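Local atomic coordinates of polyphosphate kinase (Porphyromonas gingivalis, PDB entry 2O8R), a protein that probably catalyses the reversible transfer of the terminal phosphate of ATP to a growing polyphosphate chain, as a member of the polyphosphate kinase 1 family. Residues A[114-127]-A[195-208]. The protein carries 3 engineered substitutions. Sequence-based numbering, arbitrary orientation.
Sequences GIRLRTHAPTHPDH and LPRLQTDTFYYYSF. With SO4 (sulfate ion), chain J; SO4 (sulfate ion), chain H.
Arg116 and Tyr205 form the middle rung of a parallel ladder that pairs strand 115-118 with strand 204-208, the short axes inclined by 21°. Four backbone bonds establish the register: Tyr204 N to Gly114 O, Arg116 N to Tyr204 O, Tyr206 N to Arg116 O and Arg118 N to Tyr206 O, each 2.8 Å. With strand 192-195 antiparallel on the far side of 204-208, a small mixed sheet results.

The tightly packed face carries Ile115, Leu117 and Tyr206. Ile115 CG2 lies at the edge of the tyrosine ring, 3.7 Å from Tyr206 CE2, while Leu117 CD1 meets Tyr206 CB at 3.8 Å; helix 83-112 covers the leucine.

The other face mixes aromatic and basic groups: Tyr205, His127 and Leu195 are buried, whereas Arg116, Arg118 and Phe203 at its border are partly exposed. His127 stands edge-on over the centre of the Tyr205 ring, planes 56° apart. Its rotation is fixed by NE2, which donates in the ring plane to Pro196 O (3.2 Å), and by Leu195 CD1 over its face. The Arg118 guanidinium lies between Tyr205 and Pro122, inclined 26° to the tyrosine ring. Arg116, its chain bent beyond CB, lays CD over the Phe203 face, 3.9 Å from the ring centroid.

On the sulfate side, Thr123 N donates to one ion (2.8 Å) and Arg116 NH2 does so weakly. A second sulfate accepts hydrogen bonds from Thr119 N and His120 N. The chemistry thus implies an apolar face, covered by helix 83-112 over Ile115 and Leu117 and by Pro312 over Tyr206, and a basic border consistent with anion affinity, though these sulfates probably came from the crystallisation liquor and the predicted ATP, magnesium and phosphohistidine sites are distant.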
loop_
_atom_site.group_PDB
_atom_site.type_symbol
_atom_site.label_atom_id
_atom_site.label_comp_id
_atom_site.label_asym_id
_atom_site.label_seq_id
_atom_site.Cartn_x
_atom_site.Cartn_y
_atom_site.Cartn_z
ATOM N N GLY A 114 31.967 -8.352 4.561
ATOM C CA GLY A 114 31.223 -9.570 4.913
ATOM C C GLY A 114 29.907 -9.809 4.185
ATOM O O GLY A 114 29.062 -10.550 4.677
ATOM N N ILE A 115 29.729 -9.179 3.023
ATOM C CA ILE A 115 28.548 -9.402 2.185
ATOM C C ILE A 115 28.978 -10.059 0.882
ATOM O O ILE A 115 29.815 -9.524 0.159
ATOM C CB ILE A 115 27.814 -8.080 1.834
ATOM C CG1 ILE A 115 27.930 -7.056 2.972
ATOM C CG2 ILE A 115 26.356 -8.340 1.416
ATOM C CD1 ILE A 115 26.802 -7.050 3.967
ATOM N N ARG A 116 28.419 -11.227 0.583
ATOM C CA ARG A 116 28.701 -11.864 -0.693
ATOM C C ARG A 116 27.437 -11.912 -1.522
ATOM O O ARG A 116 26.502 -12.670 -1.241
ATOM C CB ARG A 116 29.336 -13.241 -0.517
ATOM C CG ARG A 116 30.177 -13.667 -1.715
ATOM C CD ARG A 116 31.549 -14.185 -1.284
ATOM N NE ARG A 116 31.691 -15.626 -1.442
ATOM C CZ ARG A 116 32.123 -16.216 -2.554
ATOM N NH1 ARG A 116 32.456 -15.487 -3.613
ATOM N NH2 ARG A 116 32.221 -17.537 -2.612
ATOM N N LEU A 117 27.391 -11.036 -2.516
ATOM C CA LEU A 117 26.306 -11.046 -3.458
ATOM C C LEU A 117 26.817 -11.918 -4.563
ATOM O O LEU A 117 27.716 -11.528 -5.304
ATOM C CB LEU A 117 25.995 -9.640 -3.969
ATOM C CG LEU A 117 24.886 -9.576 -5.036
ATOM C CD1 LEU A 117 23.649 -10.364 -4.616
ATOM C CD2 LEU A 117 24.506 -8.145 -5.354
ATOM N N ARG A 118 26.269 -13.116 -4.657
ATOM C CA ARG A 118 26.816 -14.082 -5.584
ATOM C C ARG A 118 26.428 -13.766 -7.002
ATOM O O ARG A 118 25.283 -13.414 -7.306
ATOM C CB ARG A 118 26.458 -15.520 -5.195
ATOM C CG ARG A 118 27.487 -16.139 -4.250
ATOM C CD ARG A 118 27.579 -17.649 -4.421
ATOM N NE ARG A 118 26.831 -18.338 -3.381
ATOM C CZ ARG A 118 27.381 -18.836 -2.281
ATOM N NH1 ARG A 118 28.685 -18.736 -2.082
ATOM N NH2 ARG A 118 26.627 -19.435 -1.381
ATOM N N THR A 119 27.411 -13.882 -7.873
ATOM C CA THR A 119 27.233 -13.537 -9.259
ATOM C C THR A 119 27.318 -14.817 -10.103
ATOM O O THR A 119 26.940 -14.831 -11.276
ATOM C CB THR A 119 28.263 -12.472 -9.640
ATOM O OG1 THR A 119 27.651 -11.475 -10.461
ATOM C CG2 THR A 119 29.467 -13.084 -10.323
ATOM N N HIS A 120 27.793 -15.894 -9.468
ATOM C CA HIS A 120 27.774 -17.250 -10.028
ATOM C C HIS A 120 27.047 -18.203 -9.077
ATOM O O HIS A 120 26.629 -17.792 -7.982
ATOM C CB HIS A 120 29.196 -17.742 -10.281
ATOM C CG HIS A 120 30.032 -16.784 -11.075
ATOM N ND1 HIS A 120 31.229 -16.279 -10.614
ATOM C CD2 HIS A 120 29.836 -16.231 -12.296
ATOM C CE1 HIS A 120 31.741 -15.465 -11.520
ATOM N NE2 HIS A 120 30.914 -15.415 -12.549
ATOM N N ALA A 121 26.897 -19.468 -9.485
ATOM C CA ALA A 121 26.114 -20.454 -8.698
ATOM C C ALA A 121 26.951 -21.045 -7.582
ATOM O O ALA A 121 28.135 -21.295 -7.784
ATOM C CB ALA A 121 25.579 -21.553 -9.590
ATOM N N PRO A 122 26.352 -21.272 -6.400
ATOM C CA PRO A 122 27.174 -21.684 -5.258
ATOM C C PRO A 122 27.733 -23.072 -5.474
ATOM O O PRO A 122 27.096 -23.884 -6.135
ATOM C CB PRO A 122 26.177 -21.716 -4.104
ATOM C CG PRO A 122 24.855 -21.958 -4.763
ATOM C CD PRO A 122 24.927 -21.196 -6.043
ATOM N N THR A 123 28.930 -23.318 -4.952
ATOM C CA THR A 123 29.543 -24.643 -4.977
ATOM C C THR A 123 29.260 -25.324 -3.654
ATOM O O THR A 123 29.257 -26.557 -3.565
ATOM C CB THR A 123 31.060 -24.555 -5.117
ATOM O OG1 THR A 123 31.404 -23.346 -5.787
ATOM C CG2 THR A 123 31.589 -25.733 -5.907
ATOM N N HIS A 124 29.022 -24.511 -2.627
ATOM C CA HIS A 124 28.832 -25.020 -1.284
ATOM C C HIS A 124 27.557 -25.852 -1.134
ATOM O O HIS A 124 26.456 -25.343 -1.360
ATOM C CB HIS A 124 28.866 -23.893 -0.253
ATOM C CG HIS A 124 28.670 -24.378 1.146
ATOM N ND1 HIS A 124 29.638 -25.082 1.829
ATOM C CD2 HIS A 124 27.604 -24.304 1.974
ATOM C CE1 HIS A 124 29.185 -25.403 3.026
ATOM N NE2 HIS A 124 27.954 -24.939 3.141
ATOM N N PRO A 125 27.718 -27.129 -0.738
ATOM C CA PRO A 125 26.687 -28.167 -0.632
ATOM C C PRO A 125 25.436 -27.711 0.070
ATOM O O PRO A 125 24.335 -27.980 -0.406
ATOM C CB PRO A 125 27.356 -29.233 0.225
ATOM C CG PRO A 125 28.782 -29.102 -0.088
ATOM C CD PRO A 125 29.040 -27.645 -0.345
ATOM N N ASP A 126 25.603 -27.029 1.195
ATOM C CA ASP A 126 24.469 -26.636 2.008
ATOM C C ASP A 126 23.644 -25.579 1.299
ATOM O O ASP A 126 22.414 -25.681 1.242
ATOM C CB ASP A 126 24.944 -26.141 3.368
ATOM C CG ASP A 126 25.541 -27.250 4.210
ATOM O OD1 ASP A 126 25.088 -28.410 4.071
ATOM O OD2 ASP A 126 26.458 -26.965 5.011
ATOM N N HIS A 127 24.333 -24.578 0.748
ATOM C CA HIS A 127 23.694 -23.563 -0.072
ATOM C C HIS A 127 22.999 -24.169 -1.292
ATOM O O HIS A 127 21.849 -23.836 -1.572
ATOM C CB HIS A 127 24.698 -22.489 -0.482
ATOM C CG HIS A 127 25.154 -21.637 0.661
ATOM N ND1 HIS A 127 26.373 -20.998 0.673
ATOM C CD2 HIS A 127 24.569 -21.352 1.849
ATOM C CE1 HIS A 127 26.511 -20.332 1.808
ATOM N NE2 HIS A 127 25.436 -20.541 2.544
ATOM N N LEU A 195 20.904 -16.710 1.779
ATOM C CA LEU A 195 21.204 -18.125 1.978
ATOM C C LEU A 195 21.579 -18.338 3.432
ATOM O O LEU A 195 22.248 -17.490 4.019
ATOM C CB LEU A 195 22.357 -18.556 1.076
ATOM C CG LEU A 195 22.178 -18.373 -0.436
ATOM C CD1 LEU A 195 23.180 -19.214 -1.187
ATOM C CD2 LEU A 195 20.800 -18.764 -0.858
ATOM N N PRO A 196 21.141 -19.463 4.032
ATOM C CA PRO A 196 21.362 -19.680 5.473
ATOM C C PRO A 196 22.831 -19.640 5.914
ATOM O O PRO A 196 23.750 -19.939 5.141
ATOM C CB PRO A 196 20.719 -21.048 5.728
ATOM C CG PRO A 196 19.703 -21.190 4.618
ATOM C CD PRO A 196 20.393 -20.579 3.426
ATOM N N ARG A 197 23.039 -19.271 7.169
ATOM C CA ARG A 197 24.337 -18.803 7.609
ATOM C C ARG A 197 24.598 -19.257 9.033
ATOM O O ARG A 197 23.667 -19.467 9.799
ATOM C CB ARG A 197 24.298 -17.285 7.588
ATOM C CG ARG A 197 25.612 -16.631 7.503
ATOM C CD ARG A 197 25.548 -15.277 8.133
ATOM N NE ARG A 197 26.895 -14.856 8.483
ATOM C CZ ARG A 197 27.245 -14.448 9.692
ATOM N NH1 ARG A 197 26.327 -14.372 10.654
ATOM N NH2 ARG A 197 28.504 -14.100 9.930
ATOM N N LEU A 198 25.870 -19.382 9.383
ATOM C CA LEU A 198 26.294 -19.726 10.731
ATOM C C LEU A 198 27.137 -18.582 11.221
ATOM O O LEU A 198 27.874 -18.005 10.419
ATOM C CB LEU A 198 27.217 -20.933 10.687
ATOM C CG LEU A 198 26.770 -22.267 10.122
ATOM C CD1 LEU A 198 28.038 -23.069 9.905
ATOM C CD2 LEU A 198 25.807 -22.969 11.071
ATOM N N GLN A 199 27.088 -18.276 12.523
ATOM C CA GLN A 199 27.883 -17.154 13.055
ATOM C C GLN A 199 29.362 -17.320 12.746
ATOM O O GLN A 199 30.100 -16.345 12.652
ATOM C CB GLN A 199 27.682 -16.952 14.550
ATOM C CG GLN A 199 26.269 -16.605 14.948
ATOM C CD GLN A 199 26.195 -16.001 16.339
ATOM O OE1 GLN A 199 27.131 -16.120 17.134
ATOM N NE2 GLN A 199 25.082 -15.345 16.641
ATOM N N THR A 200 29.774 -18.564 12.533
ATOM C CA THR A 200 31.164 -18.871 12.234
ATOM C C THR A 200 31.537 -18.510 10.793
ATOM O O THR A 200 32.705 -18.562 10.425
ATOM C CB THR A 200 31.459 -20.365 12.485
ATOM O OG1 THR A 200 30.668 -21.161 11.595
ATOM C CG2 THR A 200 31.127 -20.741 13.934
ATOM N N ASP A 201 30.535 -18.150 9.987
ATOM C CA ASP A 201 30.723 -17.885 8.559
ATOM C C ASP A 201 31.402 -16.549 8.309
ATOM O O ASP A 201 31.306 -15.624 9.119
ATOM C CB ASP A 201 29.383 -17.931 7.818
ATOM C CG ASP A 201 29.131 -19.264 7.141
ATOM O OD1 ASP A 201 29.879 -19.584 6.196
ATOM O OD2 ASP A 201 28.172 -19.973 7.527
ATOM N N THR A 202 32.085 -16.453 7.176
ATOM C CA THR A 202 32.793 -15.227 6.832
ATOM C C THR A 202 31.852 -14.171 6.247
ATOM O O THR A 202 32.069 -12.983 6.419
ATOM C CB THR A 202 33.955 -15.508 5.864
ATOM O OG1 THR A 202 34.525 -16.794 6.159
ATOM C CG2 THR A 202 35.028 -14.440 5.996
ATOM N N PHE A 203 30.794 -14.615 5.578
ATOM C CA PHE A 203 29.883 -13.710 4.892
ATOM C C PHE A 203 28.416 -13.972 5.188
ATOM O O PHE A 203 28.017 -15.051 5.664
ATOM C CB PHE A 203 30.042 -13.821 3.361
ATOM C CG PHE A 203 31.456 -13.731 2.872
ATOM C CD1 PHE A 203 32.151 -12.525 2.914
ATOM C CD2 PHE A 203 32.091 -14.851 2.353
ATOM C CE1 PHE A 203 33.464 -12.439 2.460
ATOM C CE2 PHE A 203 33.403 -14.778 1.893
ATOM C CZ PHE A 203 34.092 -13.568 1.946
ATOM N N TYR A 204 27.624 -12.951 4.885
ATOM C CA TYR A 204 26.218 -13.100 4.574
ATOM C C TYR A 204 26.134 -13.355 3.069
ATOM O O TYR A 204 26.911 -12.788 2.290
ATOM C CB TYR A 204 25.470 -11.831 4.938
ATOM C CG TYR A 204 25.239 -11.686 6.416
ATOM C CD1 TYR A 204 24.062 -12.139 6.990
ATOM C CD2 TYR A 204 26.183 -11.085 7.237
ATOM C CE1 TYR A 204 23.833 -12.015 8.341
ATOM C CE2 TYR A 204 25.961 -10.952 8.602
ATOM C CZ TYR A 204 24.781 -11.432 9.143
ATOM O OH TYR A 204 24.520 -11.328 10.489
ATOM N N TYR A 205 25.208 -14.218 2.660
ATOM C CA TYR A 205 25.132 -14.623 1.271
ATOM C C TYR A 205 23.849 -14.153 0.633
ATOM O O TYR A 205 22.784 -14.211 1.256
ATOM C CB TYR A 205 25.266 -16.135 1.152
ATOM C CG TYR A 205 26.629 -16.613 1.569
ATOM C CD1 TYR A 205 27.686 -16.643 0.659
ATOM C CD2 TYR A 205 26.875 -17.008 2.885
ATOM C CE1 TYR A 205 28.949 -17.065 1.046
ATOM C CE2 TYR A 205 28.124 -17.432 3.276
ATOM C CZ TYR A 205 29.158 -17.459 2.356
ATOM O OH TYR A 205 30.397 -17.885 2.763
ATOM N N TYR A 206 23.951 -13.667 -0.605
ATOM C CA TYR A 206 22.761 -13.322 -1.362
ATOM C C TYR A 206 22.841 -13.807 -2.793
ATOM O O TYR A 206 23.920 -13.908 -3.377
ATOM C CB TYR A 206 22.516 -11.818 -1.326
ATOM C CG TYR A 206 22.311 -11.298 0.064
ATOM C CD1 TYR A 206 21.084 -11.448 0.703
ATOM C CD2 TYR A 206 23.348 -10.669 0.752
ATOM C CE1 TYR A 206 20.883 -10.975 1.985
ATOM C CE2 TYR A 206 23.162 -10.194 2.043
ATOM C CZ TYR A 206 21.923 -10.355 2.652
ATOM O OH TYR A 206 21.718 -9.898 3.928
ATOM N N SER A 207 21.680 -14.100 -3.354
ATOM C CA SER A 207 21.594 -14.542 -4.731
ATOM C C SER A 207 20.498 -13.778 -5.414
ATOM O O SER A 207 19.476 -13.483 -4.788
ATOM C CB SER A 207 21.237 -16.016 -4.774
ATOM O OG SER A 207 22.328 -16.799 -4.360
ATOM N N PHE A 208 20.715 -13.461 -6.690
ATOM C CA PHE A 208 19.644 -12.970 -7.567
ATOM C C PHE A 208 18.638 -14.094 -7.764
ATOM O O PHE A 208 19.010 -15.260 -7.947
ATOM C CB PHE A 208 20.180 -12.574 -8.948
ATOM C CG PHE A 208 21.043 -11.331 -8.951
ATOM C CD1 PHE A 208 20.512 -10.104 -9.322
ATOM C CD2 PHE A 208 22.385 -11.393 -8.619
ATOM C CE1 PHE A 208 21.300 -8.964 -9.347
ATOM C CE2 PHE A 208 23.177 -10.260 -8.648
ATOM C CZ PHE A 208 22.634 -9.043 -9.012
HETATM S S SO4 J . 30.348 -15.318 -7.140
HETATM O O1 SO4 J . 31.248 -15.646 -6.038
HETATM O O2 SO4 J . 31.099 -15.337 -8.388
HETATM O O3 SO4 J . 29.273 -16.305 -7.190
HETATM O O4 SO4 J . 29.804 -13.979 -6.948
HETATM S S SO4 H . 31.037 -20.538 -3.295
HETATM O O1 SO4 H . 31.707 -20.235 -2.030
HETATM O O2 SO4 H . 32.029 -20.941 -4.286
HETATM O O3 SO4 H . 30.059 -21.610 -3.089
HETATM O O4 SO4 H . 30.357 -19.346 -3.790
#